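PDB 3K11: putative glycosyl hydrolase, which is probably a glycoside hydrolase related to family 88, though its substrate and activity are not established. Local coordinates for residues A[199-212]-A[225-239]. Sequence-based numbering, arbitrary orientation.
Sequences LWLDDMFMGIPAVA and YLAEAVKQFLQFADR
Met204, a selenomethionine, meets two phenylalanine rings of the helix that packs beside its own. Its CG lies over one face of Phe236, 3.8 Å from the ring centroid and set off toward the rim. Its SE takes an oblique Met-aromatic position on the same ring. The chain then bends at chi3 (78°), which carries CE over a face of Phe233, 3.5 Å from Phe233 CE2. One side chain thus serves two rings a turn apart. Phe236 also takes Asp203 CB at its CZ. Its CE1 comes within 3.6 Å of Trp200 O, which approaches the ring obliquely.

One turn on, Ile208 is a knob in a hole formed by Ala229, Gln232, Phe233 and Phe236. Its CG1 touches Gln232 CB, and CD1 reaches the backbone N of Phe233 at 3.6 Å. With CG2 anti to the backbone N, the other branch meets Ala229. Here the helices are close: the CA atoms of Ile208 and Ala229 are 5.4 Å apart. Val211 CG1 presses on Tyr225 O at 3.4 Å, and Ala212 CB meets Ala229 CB.

The consecutive helices 202-217 and 222-240 pack antiparallel, with segment axes at 158°. This is consistent with the (alpha/alpha)6 barrel expected for family 88, a member of the six-hairpin clan. No hydrogen bond joins the two segments; side-chain packing holds them, mostly apolar, with some backbone oxygens against carbon.

Within helix 222-240, Gln232 NE2 donates to Glu228 OE2 at 2.9 Å, in the plane of its amide, and Arg183 pairs with the same oxygen. The side chains of Leu199 and Arg239 cross at about a right angle, CD1 of Leu199 against CD of Arg239, while the guanidinium forms a salt bridge with Asp186. Asp203 pairs with Arg191. Tyr295 of helix 289-304 packs on Phe233.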
loop_
_atom_site.group_PDB
_atom_site.type_symbol
_atom_site.label_atom_id
_atom_site.label_comp_id
_atom_site.label_asym_id
_atom_site.label_seq_id
_atom_site.Cartn_x
_atom_site.Cartn_y
_atom_site.Cartn_z
ATOM N N LEU A 199 15.882 22.300 -0.918
ATOM C CA LEU A 199 14.958 22.545 0.147
ATOM C C LEU A 199 14.837 21.269 0.983
ATOM O O LEU A 199 14.657 20.206 0.435
ATOM C CB LEU A 199 13.598 22.965 -0.360
ATOM C CG LEU A 199 13.468 24.264 -1.159
ATOM C CD1 LEU A 199 11.975 24.517 -1.547
ATOM C CD2 LEU A 199 14.105 25.474 -0.372
ATOM N N TRP A 200 14.891 21.455 2.297
ATOM C CA TRP A 200 14.655 20.417 3.305
ATOM C C TRP A 200 13.333 20.684 3.958
ATOM O O TRP A 200 13.097 21.782 4.472
ATOM C CB TRP A 200 15.729 20.502 4.374
ATOM C CG TRP A 200 17.062 20.001 3.961
ATOM C CD1 TRP A 200 17.853 20.449 2.934
ATOM C CD2 TRP A 200 17.795 18.996 4.632
ATOM N NE1 TRP A 200 19.028 19.751 2.914
ATOM C CE2 TRP A 200 19.036 18.863 3.956
ATOM C CE3 TRP A 200 17.525 18.186 5.745
ATOM C CZ2 TRP A 200 20.028 17.964 4.373
ATOM C CZ3 TRP A 200 18.486 17.265 6.140
ATOM C CH2 TRP A 200 19.741 17.180 5.472
ATOM N N LEU A 201 12.473 19.679 3.990
ATOM C CA LEU A 201 11.171 19.826 4.646
ATOM C C LEU A 201 11.374 20.305 6.087
ATOM O O LEU A 201 10.583 21.111 6.606
ATOM C CB LEU A 201 10.417 18.494 4.600
ATOM C CG LEU A 201 8.987 18.510 5.054
ATOM C CD1 LEU A 201 8.154 19.530 4.248
ATOM C CD2 LEU A 201 8.392 17.061 4.966
ATOM N N ASP A 202 12.442 19.828 6.747
ATOM C CA ASP A 202 12.717 20.179 8.139
ATOM C C ASP A 202 12.782 21.679 8.318
ATOM O O ASP A 202 12.403 22.186 9.387
ATOM C CB ASP A 202 14.069 19.621 8.622
ATOM C CG ASP A 202 14.226 18.106 8.369
ATOM O OD1 ASP A 202 14.145 17.700 7.215
ATOM O OD2 ASP A 202 14.378 17.314 9.327
ATOM N N ASP A 203 13.185 22.411 7.277
ATOM C CA ASP A 203 13.436 23.861 7.447
ATOM C C ASP A 203 12.148 24.661 7.511
ATOM O O ASP A 203 12.175 25.791 7.913
ATOM C CB ASP A 203 14.339 24.415 6.378
ATOM C CG ASP A 203 15.805 24.052 6.581
ATOM O OD1 ASP A 203 16.205 23.788 7.742
ATOM O OD2 ASP A 203 16.553 24.113 5.593
HETATM N N MSE A 204 11.007 24.073 7.122
HETATM C CA MSE A 204 9.734 24.710 7.413
HETATM C C MSE A 204 9.678 25.002 8.925
HETATM O O MSE A 204 9.328 26.090 9.360
HETATM C CB MSE A 204 8.561 23.841 6.983
HETATM C CG MSE A 204 8.425 23.774 5.469
HETATM SE SE MSE A 204 6.858 22.829 4.886
HETATM C CE MSE A 204 5.586 24.229 5.193
ATOM N N PHE A 205 10.086 24.022 9.721
ATOM C CA PHE A 205 10.030 24.095 11.179
ATOM C C PHE A 205 11.244 24.780 11.745
ATOM O O PHE A 205 11.144 25.501 12.737
ATOM C CB PHE A 205 9.854 22.707 11.776
ATOM C CG PHE A 205 9.775 22.710 13.261
ATOM C CD1 PHE A 205 8.632 23.209 13.927
ATOM C CD2 PHE A 205 10.856 22.266 13.995
ATOM C CE1 PHE A 205 8.592 23.245 15.314
ATOM C CE2 PHE A 205 10.836 22.317 15.392
ATOM C CZ PHE A 205 9.697 22.792 16.045
HETATM N N MSE A 206 12.393 24.596 11.116
HETATM C CA MSE A 206 13.577 25.274 11.642
HETATM C C MSE A 206 13.480 26.787 11.497
HETATM O O MSE A 206 14.008 27.532 12.328
HETATM C CB MSE A 206 14.865 24.759 11.003
HETATM C CG MSE A 206 15.064 23.298 11.068
HETATM SE SE MSE A 206 15.015 22.534 12.900
HETATM C CE MSE A 206 14.296 20.691 12.452
ATOM N N GLY A 207 12.838 27.254 10.438
ATOM C CA GLY A 207 12.750 28.694 10.131
ATOM C C GLY A 207 11.448 29.440 10.371
ATOM O O GLY A 207 11.468 30.567 10.855
ATOM N N ILE A 208 10.304 28.820 10.094
ATOM C CA ILE A 208 9.038 29.595 10.048
ATOM C C ILE A 208 8.516 30.006 11.421
ATOM O O ILE A 208 8.202 31.173 11.595
ATOM C CB ILE A 208 7.977 28.913 9.171
ATOM C CG1 ILE A 208 8.548 28.786 7.753
ATOM C CG2 ILE A 208 6.627 29.653 9.216
ATOM C CD1 ILE A 208 7.654 27.909 6.797
ATOM N N PRO A 209 8.517 29.092 12.423
ATOM C CA PRO A 209 8.042 29.514 13.751
ATOM C C PRO A 209 8.784 30.705 14.347
ATOM O O PRO A 209 8.160 31.569 14.983
ATOM C CB PRO A 209 8.199 28.247 14.602
ATOM C CG PRO A 209 8.011 27.122 13.581
ATOM C CD PRO A 209 8.847 27.661 12.429
ATOM N N ALA A 210 10.100 30.775 14.145
ATOM C CA ALA A 210 10.887 31.895 14.648
ATOM C C ALA A 210 10.414 33.215 14.032
ATOM O O ALA A 210 10.319 34.241 14.714
ATOM C CB ALA A 210 12.367 31.674 14.329
ATOM N N VAL A 211 10.204 33.185 12.714
ATOM C CA VAL A 211 9.733 34.368 11.995
ATOM C C VAL A 211 8.340 34.735 12.499
ATOM O O VAL A 211 8.085 35.889 12.797
ATOM C CB VAL A 211 9.791 34.180 10.455
ATOM C CG1 VAL A 211 9.258 35.449 9.737
ATOM C CG2 VAL A 211 11.238 33.850 9.992
ATOM N N ALA A 212 7.422 33.763 12.606
ATOM C CA ALA A 212 6.087 34.007 13.155
ATOM C C ALA A 212 6.136 34.614 14.579
ATOM O O ALA A 212 5.441 35.596 14.879
ATOM C CB ALA A 212 5.223 32.694 13.114
ATOM N N TYR A 225 6.987 40.453 9.358
ATOM C CA TYR A 225 7.293 39.072 9.739
ATOM C C TYR A 225 6.107 38.124 9.525
ATOM O O TYR A 225 6.290 36.971 9.147
ATOM C CB TYR A 225 7.907 39.021 11.149
ATOM C CG TYR A 225 9.277 39.684 11.259
ATOM C CD1 TYR A 225 10.201 39.646 10.224
ATOM C CD2 TYR A 225 9.677 40.280 12.430
ATOM C CE1 TYR A 225 11.444 40.257 10.347
ATOM C CE2 TYR A 225 10.905 40.880 12.553
ATOM C CZ TYR A 225 11.792 40.847 11.507
ATOM O OH TYR A 225 13.034 41.439 11.605
ATOM N N LEU A 226 4.882 38.582 9.751
ATOM C CA LEU A 226 3.724 37.760 9.361
ATOM C C LEU A 226 3.771 37.431 7.880
ATOM O O LEU A 226 3.540 36.317 7.501
ATOM C CB LEU A 226 2.384 38.472 9.701
ATOM C CG LEU A 226 1.951 38.641 11.164
ATOM C CD1 LEU A 226 0.682 39.559 11.284
ATOM C CD2 LEU A 226 1.711 37.292 11.884
ATOM N N ALA A 227 4.077 38.414 7.044
ATOM C CA ALA A 227 4.103 38.182 5.630
ATOM C C ALA A 227 5.220 37.251 5.244
ATOM O O ALA A 227 5.026 36.404 4.387
ATOM C CB ALA A 227 4.169 39.500 4.842
ATOM N N GLU A 228 6.403 37.412 5.847
ATOM C CA GLU A 228 7.539 36.527 5.508
ATOM C C GLU A 228 7.283 35.110 5.964
ATOM O O GLU A 228 7.569 34.165 5.223
ATOM C CB GLU A 228 8.827 37.062 6.103
ATOM C CG GLU A 228 10.095 36.270 5.717
ATOM C CD GLU A 228 10.405 36.307 4.229
ATOM O OE1 GLU A 228 9.838 37.158 3.492
ATOM O OE2 GLU A 228 11.243 35.491 3.805
ATOM N N ALA A 229 6.701 34.943 7.149
ATOM C CA ALA A 229 6.344 33.586 7.621
ATOM C C ALA A 229 5.405 32.865 6.657
ATOM O O ALA A 229 5.616 31.693 6.280
ATOM C CB ALA A 229 5.757 33.668 9.035
ATOM N N VAL A 230 4.370 33.576 6.215
ATOM C CA VAL A 230 3.432 33.027 5.223
ATOM C C VAL A 230 4.091 32.730 3.858
ATOM O O VAL A 230 3.854 31.688 3.236
ATOM C CB VAL A 230 2.195 33.939 5.076
ATOM C CG1 VAL A 230 1.295 33.511 3.897
ATOM C CG2 VAL A 230 1.371 33.886 6.405
ATOM N N LYS A 231 4.905 33.658 3.399
ATOM C CA LYS A 231 5.604 33.505 2.130
ATOM C C LYS A 231 6.471 32.266 2.149
ATOM O O LYS A 231 6.473 31.475 1.217
ATOM C CB LYS A 231 6.481 34.744 1.911
ATOM C CG LYS A 231 7.207 34.762 0.562
ATOM C CD LYS A 231 8.160 35.953 0.408
ATOM C CE LYS A 231 8.994 35.825 -0.942
ATOM N NZ LYS A 231 10.266 36.559 -0.876
ATOM N N GLN A 232 7.246 32.085 3.216
ATOM C CA GLN A 232 8.017 30.843 3.360
ATOM C C GLN A 232 7.113 29.645 3.316
ATOM O O GLN A 232 7.348 28.673 2.586
ATOM C CB GLN A 232 8.742 30.831 4.716
ATOM C CG GLN A 232 9.879 31.844 4.807
ATOM C CD GLN A 232 11.062 31.551 3.916
ATOM O OE1 GLN A 232 11.335 30.414 3.596
ATOM N NE2 GLN A 232 11.790 32.607 3.545
ATOM N N PHE A 233 6.078 29.682 4.128
ATOM C CA PHE A 233 5.201 28.490 4.186
ATOM C C PHE A 233 4.735 28.101 2.801
ATOM O O PHE A 233 4.813 26.946 2.408
ATOM C CB PHE A 233 4.004 28.738 5.094
ATOM C CG PHE A 233 3.183 27.495 5.359
ATOM C CD1 PHE A 233 2.161 27.092 4.480
ATOM C CD2 PHE A 233 3.405 26.732 6.482
ATOM C CE1 PHE A 233 1.436 25.943 4.713
ATOM C CE2 PHE A 233 2.647 25.513 6.699
ATOM C CZ PHE A 233 1.701 25.144 5.826
ATOM N N LEU A 234 4.232 29.069 2.044
ATOM C CA LEU A 234 3.608 28.734 0.777
ATOM C C LEU A 234 4.629 28.406 -0.304
ATOM O O LEU A 234 4.384 27.564 -1.190
ATOM C CB LEU A 234 2.720 29.892 0.349
ATOM C CG LEU A 234 1.494 30.246 1.207
ATOM C CD1 LEU A 234 0.861 31.509 0.644
ATOM C CD2 LEU A 234 0.449 29.074 1.283
ATOM N N GLN A 235 5.794 29.017 -0.228
ATOM C CA GLN A 235 6.876 28.726 -1.214
ATOM C C GLN A 235 7.452 27.329 -1.009
ATOM O O GLN A 235 7.832 26.658 -1.975
ATOM C CB GLN A 235 7.948 29.837 -1.156
ATOM C CG GLN A 235 7.467 31.103 -1.861
ATOM C CD GLN A 235 8.441 32.257 -1.905
ATOM O OE1 GLN A 235 8.087 33.309 -2.455
ATOM N NE2 GLN A 235 9.637 32.105 -1.329
ATOM N N PHE A 236 7.586 26.901 0.261
ATOM C CA PHE A 236 7.921 25.513 0.575
ATOM C C PHE A 236 6.787 24.598 0.098
ATOM O O PHE A 236 7.002 23.620 -0.605
ATOM C CB PHE A 236 8.095 25.268 2.090
ATOM C CG PHE A 236 9.480 25.537 2.627
ATOM C CD1 PHE A 236 10.454 24.583 2.550
ATOM C CD2 PHE A 236 9.781 26.709 3.292
ATOM C CE1 PHE A 236 11.730 24.800 3.069
ATOM C CE2 PHE A 236 11.080 26.929 3.804
ATOM C CZ PHE A 236 12.037 25.975 3.682
ATOM N N ALA A 237 5.574 24.869 0.544
ATOM C CA ALA A 237 4.470 23.911 0.269
ATOM C C ALA A 237 4.198 23.725 -1.218
ATOM O O ALA A 237 3.916 22.616 -1.617
ATOM C CB ALA A 237 3.176 24.288 1.062
ATOM N N ASP A 238 4.322 24.793 -2.015
ATOM C CA ASP A 238 4.133 24.720 -3.483
ATOM C C ASP A 238 4.942 23.590 -4.063
ATOM O O ASP A 238 4.441 22.741 -4.826
ATOM C CB ASP A 238 4.592 26.020 -4.154
ATOM C CG ASP A 238 4.383 26.013 -5.671
ATOM O OD1 ASP A 238 3.235 25.712 -6.071
ATOM O OD2 ASP A 238 5.365 26.261 -6.422
ATOM N N ARG A 239 6.192 23.549 -3.648
ATOM C CA ARG A 239 7.154 22.582 -4.182
ATOM C C ARG A 239 7.145 21.208 -3.506
ATOM O O ARG A 239 7.355 20.211 -4.166
ATOM C CB ARG A 239 8.544 23.147 -4.029
ATOM C CG ARG A 239 8.715 24.419 -4.848
ATOM C CD ARG A 239 10.005 25.002 -4.510
ATOM N NE ARG A 239 10.456 26.116 -5.346
ATOM C CZ ARG A 239 10.543 27.394 -4.956
ATOM N NH1 ARG A 239 10.054 27.823 -3.789
ATOM N NH2 ARG A 239 11.092 28.259 -5.788
#